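Local atomic coordinates of VipE (Legionella pneumophila subsp. pneumophila str. Philadelphia 1, PDB entry 4QN8), a protein that is of unknown molecular function but is classed as a bacterial effector, so probably acts inside host cells infected by the pathogen. Residues 65-70 and 150-155; 76-81 and 113-118; 106-111 and 144-149. All coordinates share one frame; numbering follows the deposited sequence.

Contact 1: residues 65-70 and 150-155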
loop_
_atom_site.group_PDB
_atom_site.type_symbol
_atom_site.label_atom_id
_atom_site.label_comp_id
_atom_site.label_asym_id
_atom_site.label_seq_id
_atom_site.Cartn_x
_atom_site.Cartn_y
_atom_site.Cartn_z
ATOM N N PHE A 65 -1.956 8.493 -1.969
ATOM C CA PHE A 65 -2.556 7.823 -3.134
ATOM C C PHE A 65 -3.660 6.862 -2.715
ATOM O O PHE A 65 -4.759 6.886 -3.275
ATOM C CB PHE A 65 -1.481 7.065 -3.911
ATOM C CG PHE A 65 -1.995 6.327 -5.117
ATOM C CD1 PHE A 65 -2.107 6.966 -6.341
ATOM C CD2 PHE A 65 -2.322 4.977 -5.029
ATOM C CE1 PHE A 65 -2.556 6.272 -7.472
ATOM C CE2 PHE A 65 -2.784 4.285 -6.139
ATOM C CZ PHE A 65 -2.900 4.938 -7.365
ATOM N N VAL A 66 -3.383 6.020 -1.726
ATOM C CA VAL A 66 -4.387 5.073 -1.259
ATOM C C VAL A 66 -5.556 5.816 -0.614
ATOM O O VAL A 66 -6.719 5.463 -0.825
ATOM C CB VAL A 66 -3.767 4.053 -0.294
ATOM C CG1 VAL A 66 -4.848 3.148 0.304
ATOM C CG2 VAL A 66 -2.713 3.234 -1.041
ATOM N N LEU A 67 -5.255 6.880 0.127
ATOM C CA LEU A 67 -6.304 7.683 0.779
ATOM C C LEU A 67 -7.281 8.259 -0.243
ATOM O O LEU A 67 -8.450 8.550 0.065
ATOM C CB LEU A 67 -5.664 8.833 1.561
ATOM C CG LEU A 67 -6.515 9.643 2.531
ATOM C CD1 LEU A 67 -7.017 8.732 3.643
ATOM C CD2 LEU A 67 -5.687 10.768 3.117
ATOM N N THR A 68 -6.797 8.405 -1.469
ATOM C CA THR A 68 -7.551 9.019 -2.555
ATOM C C THR A 68 -8.325 7.994 -3.386
ATOM O O THR A 68 -9.505 8.200 -3.703
ATOM C CB THR A 68 -6.596 9.849 -3.476
ATOM O OG1 THR A 68 -5.898 10.817 -2.680
ATOM C CG2 THR A 68 -7.369 10.571 -4.566
ATOM N N ILE A 69 -7.670 6.890 -3.741
ATOM C CA ILE A 69 -8.314 5.860 -4.552
ATOM C C ILE A 69 -9.156 4.878 -3.721
ATOM O O ILE A 69 -10.220 4.411 -4.163
ATOM C CB ILE A 69 -7.280 5.093 -5.433
ATOM C CG1 ILE A 69 -7.978 4.189 -6.452
ATOM C CG2 ILE A 69 -6.344 4.252 -4.591
ATOM C CD1 ILE A 69 -8.704 4.940 -7.541
ATOM N N GLY A 70 -8.688 4.596 -2.511
ATOM C CA GLY A 70 -9.331 3.649 -1.615
ATOM C C GLY A 70 -10.820 3.858 -1.425
ATOM O O GLY A 70 -11.589 2.902 -1.508
ATOM N N ILE A 150 -2.085 1.481 9.487
ATOM C CA ILE A 150 -3.496 1.257 9.799
ATOM C C ILE A 150 -4.017 2.427 10.633
ATOM O O ILE A 150 -5.105 2.952 10.378
ATOM C CB ILE A 150 -3.712 -0.068 10.581
ATOM C CG1 ILE A 150 -3.328 -1.275 9.707
ATOM C CG2 ILE A 150 -5.141 -0.192 11.074
ATOM C CD1 ILE A 150 -3.138 -2.572 10.510
ATOM N N ALA A 151 -3.224 2.859 11.612
ATOM C CA ALA A 151 -3.651 3.938 12.508
ATOM C C ALA A 151 -3.841 5.248 11.743
ATOM O O ALA A 151 -4.717 6.060 12.066
ATOM C CB ALA A 151 -2.646 4.124 13.636
ATOM N N PHE A 152 -3.025 5.438 10.712
ATOM C CA PHE A 152 -3.133 6.628 9.881
ATOM C C PHE A 152 -4.457 6.654 9.139
ATOM O O PHE A 152 -5.145 7.674 9.100
ATOM C CB PHE A 152 -1.981 6.699 8.872
ATOM C CG PHE A 152 -2.177 7.752 7.812
ATOM C CD1 PHE A 152 -1.859 9.073 8.070
ATOM C CD2 PHE A 152 -2.700 7.421 6.570
ATOM C CE1 PHE A 152 -2.055 10.056 7.105
ATOM C CE2 PHE A 152 -2.908 8.397 5.602
ATOM C CZ PHE A 152 -2.576 9.716 5.868
ATOM N N PHE A 153 -4.816 5.534 8.529
ATOM C CA PHE A 153 -6.063 5.474 7.777
ATOM C C PHE A 153 -7.283 5.584 8.684
ATOM O O PHE A 153 -8.338 6.080 8.272
ATOM C CB PHE A 153 -6.101 4.197 6.933
ATOM C CG PHE A 153 -5.175 4.233 5.748
ATOM C CD1 PHE A 153 -5.156 5.335 4.902
ATOM C CD2 PHE A 153 -4.315 3.182 5.487
ATOM C CE1 PHE A 153 -4.305 5.377 3.808
ATOM C CE2 PHE A 153 -3.451 3.224 4.396
ATOM C CZ PHE A 153 -3.445 4.321 3.556
ATOM N N GLN A 154 -7.152 5.154 9.932
ATOM C CA GLN A 154 -8.298 5.222 10.829
ATOM C C GLN A 154 -8.549 6.632 11.341
ATOM O O GLN A 154 -9.681 6.997 11.644
ATOM C CB GLN A 154 -8.173 4.209 11.968
ATOM C CG GLN A 154 -8.288 2.783 11.473
ATOM C CD GLN A 154 -8.360 1.789 12.598
ATOM O OE1 GLN A 154 -7.736 1.975 13.646
ATOM N NE2 GLN A 154 -9.138 0.730 12.402
ATOM N N SER A 155 -7.492 7.433 11.406
ATOM C CA SER A 155 -7.618 8.816 11.840
ATOM C C SER A 155 -6.913 9.777 10.879
ATOM O O SER A 155 -5.805 10.247 11.137
ATOM C CB SER A 155 -7.083 8.960 13.265
ATOM O OG SER A 155 -7.729 8.031 14.126
ATOM O OXT SER A 155 -7.434 10.104 9.807
#

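Contact 2: residues 76-81 and 113-118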
loop_
_atom_site.group_PDB
_atom_site.type_symbol
_atom_site.label_atom_id
_atom_site.label_comp_id
_atom_site.label_asym_id
_atom_site.label_seq_id
_atom_site.Cartn_x
_atom_site.Cartn_y
_atom_site.Cartn_z
ATOM N N GLU A 76 -15.004 -5.757 -1.826
ATOM C CA GLU A 76 -14.498 -6.960 -2.487
ATOM C C GLU A 76 -13.529 -6.643 -3.627
ATOM O O GLU A 76 -12.579 -7.391 -3.841
ATOM C CB GLU A 76 -15.635 -7.879 -2.953
ATOM C CG GLU A 76 -16.345 -8.623 -1.816
ATOM C CD GLU A 76 -15.550 -9.793 -1.235
ATOM O OE1 GLU A 76 -14.343 -9.924 -1.534
ATOM O OE2 GLU A 76 -16.142 -10.586 -0.466
ATOM N N ILE A 77 -13.748 -5.540 -4.349
ATOM C CA ILE A 77 -12.751 -5.089 -5.337
ATOM C C ILE A 77 -11.421 -4.746 -4.658
ATOM O O ILE A 77 -10.343 -5.131 -5.131
ATOM C CB ILE A 77 -13.236 -3.885 -6.183
ATOM C CG1 ILE A 77 -14.413 -4.289 -7.083
ATOM C CG2 ILE A 77 -12.096 -3.351 -7.050
ATOM C CD1 ILE A 77 -13.997 -4.995 -8.360
ATOM N N LEU A 78 -11.496 -4.025 -3.544
ATOM C CA LEU A 78 -10.317 -3.740 -2.744
ATOM C C LEU A 78 -9.632 -5.018 -2.265
ATOM O O LEU A 78 -8.398 -5.113 -2.303
ATOM C CB LEU A 78 -10.711 -2.860 -1.556
ATOM C CG LEU A 78 -9.717 -2.716 -0.417
ATOM C CD1 LEU A 78 -8.493 -1.910 -0.853
ATOM C CD2 LEU A 78 -10.452 -2.038 0.742
ATOM N N HIS A 79 -10.409 -6.006 -1.840
ATOM C CA HIS A 79 -9.792 -7.241 -1.339
ATOM C C HIS A 79 -9.034 -7.947 -2.459
ATOM O O HIS A 79 -7.917 -8.430 -2.275
ATOM C CB HIS A 79 -10.830 -8.185 -0.748
ATOM C CG HIS A 79 -10.227 -9.398 -0.126
ATOM N ND1 HIS A 79 -9.640 -9.368 1.121
ATOM C CD2 HIS A 79 -10.075 -10.660 -0.589
ATOM C CE1 HIS A 79 -9.171 -10.573 1.409
ATOM N NE2 HIS A 79 -9.416 -11.372 0.386
ATOM N N GLN A 80 -9.663 -7.987 -3.627
ATOM C CA GLN A 80 -9.121 -8.662 -4.808
ATOM C C GLN A 80 -7.846 -7.946 -5.251
ATOM O O GLN A 80 -6.824 -8.585 -5.528
ATOM C CB GLN A 80 -10.192 -8.611 -5.904
ATOM C CG GLN A 80 -9.997 -9.455 -7.138
ATOM C CD GLN A 80 -11.208 -9.339 -8.070
ATOM O OE1 GLN A 80 -11.562 -8.235 -8.500
ATOM N NE2 GLN A 80 -11.862 -10.471 -8.361
ATOM N N LEU A 81 -7.884 -6.617 -5.294
ATOM C CA LEU A 81 -6.692 -5.856 -5.676
ATOM C C LEU A 81 -5.551 -6.118 -4.699
ATOM O O LEU A 81 -4.420 -6.369 -5.107
ATOM C CB LEU A 81 -6.969 -4.350 -5.749
ATOM C CG LEU A 81 -7.725 -3.817 -6.964
ATOM C CD1 LEU A 81 -8.062 -2.344 -6.751
ATOM C CD2 LEU A 81 -6.914 -4.005 -8.239
ATOM N N ALA A 113 -7.803 -1.278 8.039
ATOM C CA ALA A 113 -8.353 -0.151 8.788
ATOM C C ALA A 113 -9.869 -0.149 8.728
ATOM O O ALA A 113 -10.545 0.219 9.695
ATOM C CB ALA A 113 -7.809 1.151 8.250
ATOM N N HIS A 114 -10.409 -0.564 7.591
ATOM C CA HIS A 114 -11.836 -0.359 7.351
ATOM C C HIS A 114 -12.607 -1.657 7.263
ATOM O O HIS A 114 -13.787 -1.707 7.598
ATOM C CB HIS A 114 -12.041 0.490 6.090
ATOM C CG HIS A 114 -11.426 1.850 6.191
ATOM N ND1 HIS A 114 -11.845 2.784 7.107
ATOM C CD2 HIS A 114 -10.399 2.426 5.512
ATOM C CE1 HIS A 114 -11.108 3.880 6.994
ATOM N NE2 HIS A 114 -10.227 3.682 6.029
ATOM N N TYR A 115 -11.936 -2.711 6.812
ATOM C CA TYR A 115 -12.587 -4.008 6.687
ATOM C C TYR A 115 -11.707 -5.095 7.298
ATOM O O TYR A 115 -11.270 -6.001 6.595
ATOM C CB TYR A 115 -12.852 -4.320 5.218
ATOM C CG TYR A 115 -13.590 -3.223 4.484
ATOM C CD1 TYR A 115 -14.956 -3.037 4.666
ATOM C CD2 TYR A 115 -12.917 -2.359 3.637
ATOM C CE1 TYR A 115 -15.621 -2.033 4.017
ATOM C CE2 TYR A 115 -13.592 -1.347 2.961
ATOM C CZ TYR A 115 -14.932 -1.191 3.162
ATOM O OH TYR A 115 -15.626 -0.187 2.511
ATOM N N PRO A 116 -11.459 -5.016 8.613
ATOM C CA PRO A 116 -10.456 -5.915 9.209
ATOM C C PRO A 116 -10.783 -7.407 9.135
ATOM O O PRO A 116 -9.851 -8.201 8.995
ATOM C CB PRO A 116 -10.399 -5.461 10.675
ATOM C CG PRO A 116 -11.669 -4.740 10.913
ATOM C CD PRO A 116 -12.010 -4.075 9.606
ATOM N N THR A 117 -12.053 -7.783 9.240
ATOM C CA THR A 117 -12.428 -9.201 9.171
ATOM C C THR A 117 -12.070 -9.825 7.823
ATOM O O THR A 117 -11.571 -10.956 7.754
ATOM C CB THR A 117 -13.929 -9.411 9.431
ATOM O OG1 THR A 117 -14.255 -8.945 10.746
ATOM C CG2 THR A 117 -14.291 -10.888 9.317
ATOM N N LYS A 118 -12.343 -9.086 6.751
ATOM C CA LYS A 118 -12.016 -9.538 5.405
ATOM C C LYS A 118 -10.509 -9.517 5.148
ATOM O O LYS A 118 -9.965 -10.405 4.491
ATOM C CB LYS A 118 -12.727 -8.662 4.378
ATOM C CG LYS A 118 -12.574 -9.148 2.953
ATOM C CD LYS A 118 -13.038 -10.594 2.817
ATOM C CE LYS A 118 -13.182 -10.987 1.358
ATOM N NZ LYS A 118 -13.515 -12.431 1.201
HETATM O O HOH W 1 -16.148 -12.000 1.518
HETATM O O HOH W 2 -13.323 -12.298 -1.465
#

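Contact 3: residues 106-111 and 144-149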
loop_
_atom_site.group_PDB
_atom_site.type_symbol
_atom_site.label_atom_id
_atom_site.label_comp_id
_atom_site.label_asym_id
_atom_site.label_seq_id
_atom_site.Cartn_x
_atom_site.Cartn_y
_atom_site.Cartn_z
ATOM N N ALA A 106 0.465 -0.518 1.854
ATOM C CA ALA A 106 -0.558 0.494 2.108
ATOM C C ALA A 106 -1.977 0.017 1.805
ATOM O O ALA A 106 -2.905 0.326 2.549
ATOM C CB ALA A 106 -0.262 1.783 1.374
ATOM N N PHE A 107 -2.152 -0.723 0.714
ATOM C CA PHE A 107 -3.463 -1.278 0.394
ATOM C C PHE A 107 -3.913 -2.251 1.483
ATOM O O PHE A 107 -5.082 -2.231 1.898
ATOM C CB PHE A 107 -3.426 -1.982 -0.962
ATOM C CG PHE A 107 -4.065 -1.195 -2.065
ATOM C CD1 PHE A 107 -3.493 -0.020 -2.524
ATOM C CD2 PHE A 107 -5.237 -1.636 -2.643
ATOM C CE1 PHE A 107 -4.085 0.710 -3.535
ATOM C CE2 PHE A 107 -5.839 -0.912 -3.662
ATOM C CZ PHE A 107 -5.259 0.270 -4.100
ATOM N N LEU A 108 -2.999 -3.095 1.949
ATOM C CA LEU A 108 -3.334 -4.040 3.021
ATOM C C LEU A 108 -3.734 -3.294 4.292
ATOM O O LEU A 108 -4.727 -3.639 4.940
ATOM C CB LEU A 108 -2.161 -4.996 3.303
ATOM C CG LEU A 108 -2.282 -6.005 4.455
ATOM C CD1 LEU A 108 -3.488 -6.911 4.274
ATOM C CD2 LEU A 108 -1.018 -6.863 4.515
ATOM N N ALA A 109 -2.958 -2.271 4.647
ATOM C CA ALA A 109 -3.264 -1.442 5.817
ATOM C C ALA A 109 -4.618 -0.743 5.700
ATOM O O ALA A 109 -5.329 -0.586 6.690
ATOM C CB ALA A 109 -2.166 -0.419 6.052
ATOM N N PHE A 110 -4.964 -0.308 4.499
ATOM C CA PHE A 110 -6.224 0.393 4.299
ATOM C C PHE A 110 -7.369 -0.588 4.469
ATOM O O PHE A 110 -8.398 -0.277 5.087
ATOM C CB PHE A 110 -6.247 1.003 2.903
ATOM C CG PHE A 110 -7.470 1.809 2.611
ATOM C CD1 PHE A 110 -7.532 3.150 2.969
ATOM C CD2 PHE A 110 -8.555 1.232 1.974
ATOM C CE1 PHE A 110 -8.662 3.906 2.686
ATOM C CE2 PHE A 110 -9.690 1.984 1.680
ATOM C CZ PHE A 110 -9.742 3.324 2.040
ATOM N N GLU A 111 -7.199 -1.781 3.914
ATOM C CA GLU A 111 -8.220 -2.799 4.084
ATOM C C GLU A 111 -8.332 -3.204 5.545
ATOM O O GLU A 111 -9.442 -3.463 6.030
ATOM C CB GLU A 111 -7.995 -4.028 3.184
ATOM C CG GLU A 111 -9.264 -4.894 3.090
ATOM C CD GLU A 111 -9.051 -6.190 2.328
ATOM O OE1 GLU A 111 -8.011 -6.320 1.642
ATOM O OE2 GLU A 111 -9.943 -7.075 2.394
ATOM N N VAL A 144 3.701 -4.180 14.521
ATOM C CA VAL A 144 4.777 -3.202 14.327
ATOM C C VAL A 144 4.792 -2.624 12.919
ATOM O O VAL A 144 4.828 -1.399 12.738
ATOM C CB VAL A 144 6.156 -3.809 14.639
ATOM C CG1 VAL A 144 7.267 -2.809 14.321
ATOM C CG2 VAL A 144 6.214 -4.251 16.100
ATOM N N ILE A 145 4.752 -3.502 11.918
ATOM C CA ILE A 145 4.938 -3.073 10.534
ATOM C C ILE A 145 3.684 -2.429 9.943
ATOM O O ILE A 145 3.754 -1.348 9.366
ATOM C CB ILE A 145 5.465 -4.228 9.654
ATOM C CG1 ILE A 145 6.869 -4.629 10.131
ATOM C CG2 ILE A 145 5.534 -3.818 8.200
ATOM C CD1 ILE A 145 7.456 -5.803 9.345
ATOM N N LEU A 146 2.539 -3.073 10.118
ATOM C CA LEU A 146 1.290 -2.535 9.573
ATOM C C LEU A 146 0.628 -1.468 10.467
ATOM O O LEU A 146 -0.008 -0.531 9.964
ATOM C CB LEU A 146 0.326 -3.691 9.272
ATOM C CG LEU A 146 0.789 -4.576 8.107
ATOM C CD1 LEU A 146 -0.009 -5.881 8.014
ATOM C CD2 LEU A 146 0.679 -3.820 6.798
ATOM N N ASN A 147 0.782 -1.611 11.778
ATOM C CA ASN A 147 0.056 -0.791 12.755
ATOM C C ASN A 147 0.063 0.735 12.574
ATOM O O ASN A 147 -0.992 1.362 12.659
ATOM C CB ASN A 147 0.445 -1.160 14.190
ATOM C CG ASN A 147 -0.327 -0.372 15.217
ATOM O OD1 ASN A 147 -1.518 -0.619 15.445
ATOM N ND2 ASN A 147 0.349 0.582 15.862
ATOM N N PRO A 148 1.239 1.341 12.327
ATOM C CA PRO A 148 1.229 2.801 12.166
ATOM C C PRO A 148 0.470 3.246 10.919
ATOM O O PRO A 148 -0.125 4.337 10.885
ATOM C CB PRO A 148 2.722 3.150 12.031
ATOM C CG PRO A 148 3.377 1.883 11.598
ATOM C CD PRO A 148 2.605 0.791 12.274
ATOM N N ILE A 149 0.494 2.410 9.891
ATOM C CA ILE A 149 -0.173 2.767 8.659
ATOM C C ILE A 149 -1.686 2.582 8.845
ATOM O O ILE A 149 -2.480 3.431 8.428
ATOM C CB ILE A 149 0.353 1.937 7.486
ATOM C CG1 ILE A 149 1.883 1.933 7.535
ATOM C CG2 ILE A 149 -0.107 2.535 6.171
ATOM C CD1 ILE A 149 2.496 1.199 6.398
#

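Contact 1: residues 65-70 and 150-155
V66 O, on helix 58-69, takes the backbone N-H of G70 at 2.7 Å, and the same residue sends its side chain across to F153 of the C-terminal helix. A residue earlier, F65 O accepts from both T68 N and I69 N, so two backbone donors share one carbonyl. The packing itself is wholly apolar. With CG1 anti to the backbone N (chi1 174°), V66 presents that methyl to the far end of the F153 ring, where CG1 lies 3.7 Å from CZ; CB of V66 is almost as close to the same atom, at 3.9 Å. The two side chains meet at about a right angle, the ring reaching in lengthwise from its own helix. This N-terminal part of VipE is an all-alpha fold, with no strand, and here helices 58-69 and 135-154 are splayed: their local axes stay 11.5 Å apart at a crossing angle of -44°. The gap is spanned by side chains, F153 and F152 from one helix meeting V66 and L67 from the other. L67 flanks the F153 ring, its CD1 lying near the ring plane at the edge, 4.1 Å from CD1 of F153, as the two side chains run past each other in opposite directions. The other branch, CD2 of L67, reaches CZ of F152 at 4.3 Å. That second ring, whose edge faces CE1 of F153, carries a cation-pi contact with K63. F153 in turn meets F110 of helix 103-114 edge-to-face, and V66 leans on A106 and F107 of that helix.

Contact 2: residues 76-81 and 113-118
Three torsions set up the meeting of H79 and K118: each has CG anti to its own backbone nitrogen (chi1 -175° and -173°), and the lysine then bends at chi2 (55°), which folds its chain over the imidazole. CE of K118 lies over the centre of one ring face, 3.7 Å from the centroid and nearly on the ring normal, a CH-pi contact with the two side chains crossing at about a right angle. CG of the lysine approaches the ring atom ND1 at 3.5 Å, while K118 O comes within 3.2 Å of CE1. ND1 has its hydrogen-bond partner outside the two segments, E111 OE2, and this bond helps fix the rotation of the ring. On another side of the lysine from the ring, the E76 side chain crosses its end at about a right angle; E76 also bends at chi2, and its OE1 touches CE at 3.3 Å. The direct salt bridge, OE2 to NZ, is long at 3.6 Å. A water supplements it, accepting from NZ of K118 at 2.7 Å and donating to OE1 of E76 at 2.6 Å; a second water near OE2 is too close to that oxygen to be trusted in detail. Farther inward the contact turns apolar, CD2 of L78 resting 3.8 Å from CD2 of Y115. Y115 is the link between helix 103-114 and the short helix 116-119, serving as N-cap residue of the latter. Helix 75-88 thus lies against this helix-to-helix turn, with L78 continuing inward onto F107 and F110 of helix 103-114 and H122 stacking on H79.

Contact 3: residues 106-111 and 144-149
A109 and I149 both direct their CB atoms toward the opposite helix, A109 more squarely than I149; with only a methyl on A109, the CA atoms of the pair come within 5.9 Å. CB of A109 meets CG2 of I149 at 3.6 Å and CB of the same isoleucine at 3.7 Å, so the alanine methyl rests against the CB-CG2 branch of the isoleucine. In I149, chi1 of -47° puts CG1 beside the backbone N and leaves CG2 anti to it, on the side of A109. L108 and L146 add a second layer beside this pair. Their side chains cross at about a right angle, and one methyl of L108, CD2, faces the forked end of L146: it is 3.8 Å from CD1 and 4.2 Å from CD2. Within this helical fold the contact is a steep helix-helix crossing, with local axes of helices 103-114 and 135-154 9.1 Å apart and inclined at -67°. All four residues are buried. The second helix is irregular here, having a wider pi-type turn at 144-146 and a kink where the N atoms of P148 and I149 make no bond to the preceding turn, P148 having no N-H to give; I149 N reaches back to L146 O in a weak bond. L146 also touches F123 and M112, and both it and I149 pack on K105 of helix 103-114.

How the contacts relate
Helix 103-114 joins the three contacts: it forms one side of contact 3, ends in contact 2, and lies against both partners of contact 1. Contacts 1 and 3 are closest, their centres about 9 Å apart, and share helix 135-154; CG1 of V66 lies 3.6 Å from CB of F110. The centres of contacts 2 and 3 are about 12 Å apart, and the two are tied where H79 ND1 is 2.6 Å from E111 OE2. With the centres of contacts 1 and 2 about 13 Å apart, a probable hydrogen bond still runs between them, from Q154 NE2 to A113 O at 3.1 Å. A beta-mercaptoethanol, probably from crystallisation, lies about 4 Å from the side chain of Y115 in contact 2.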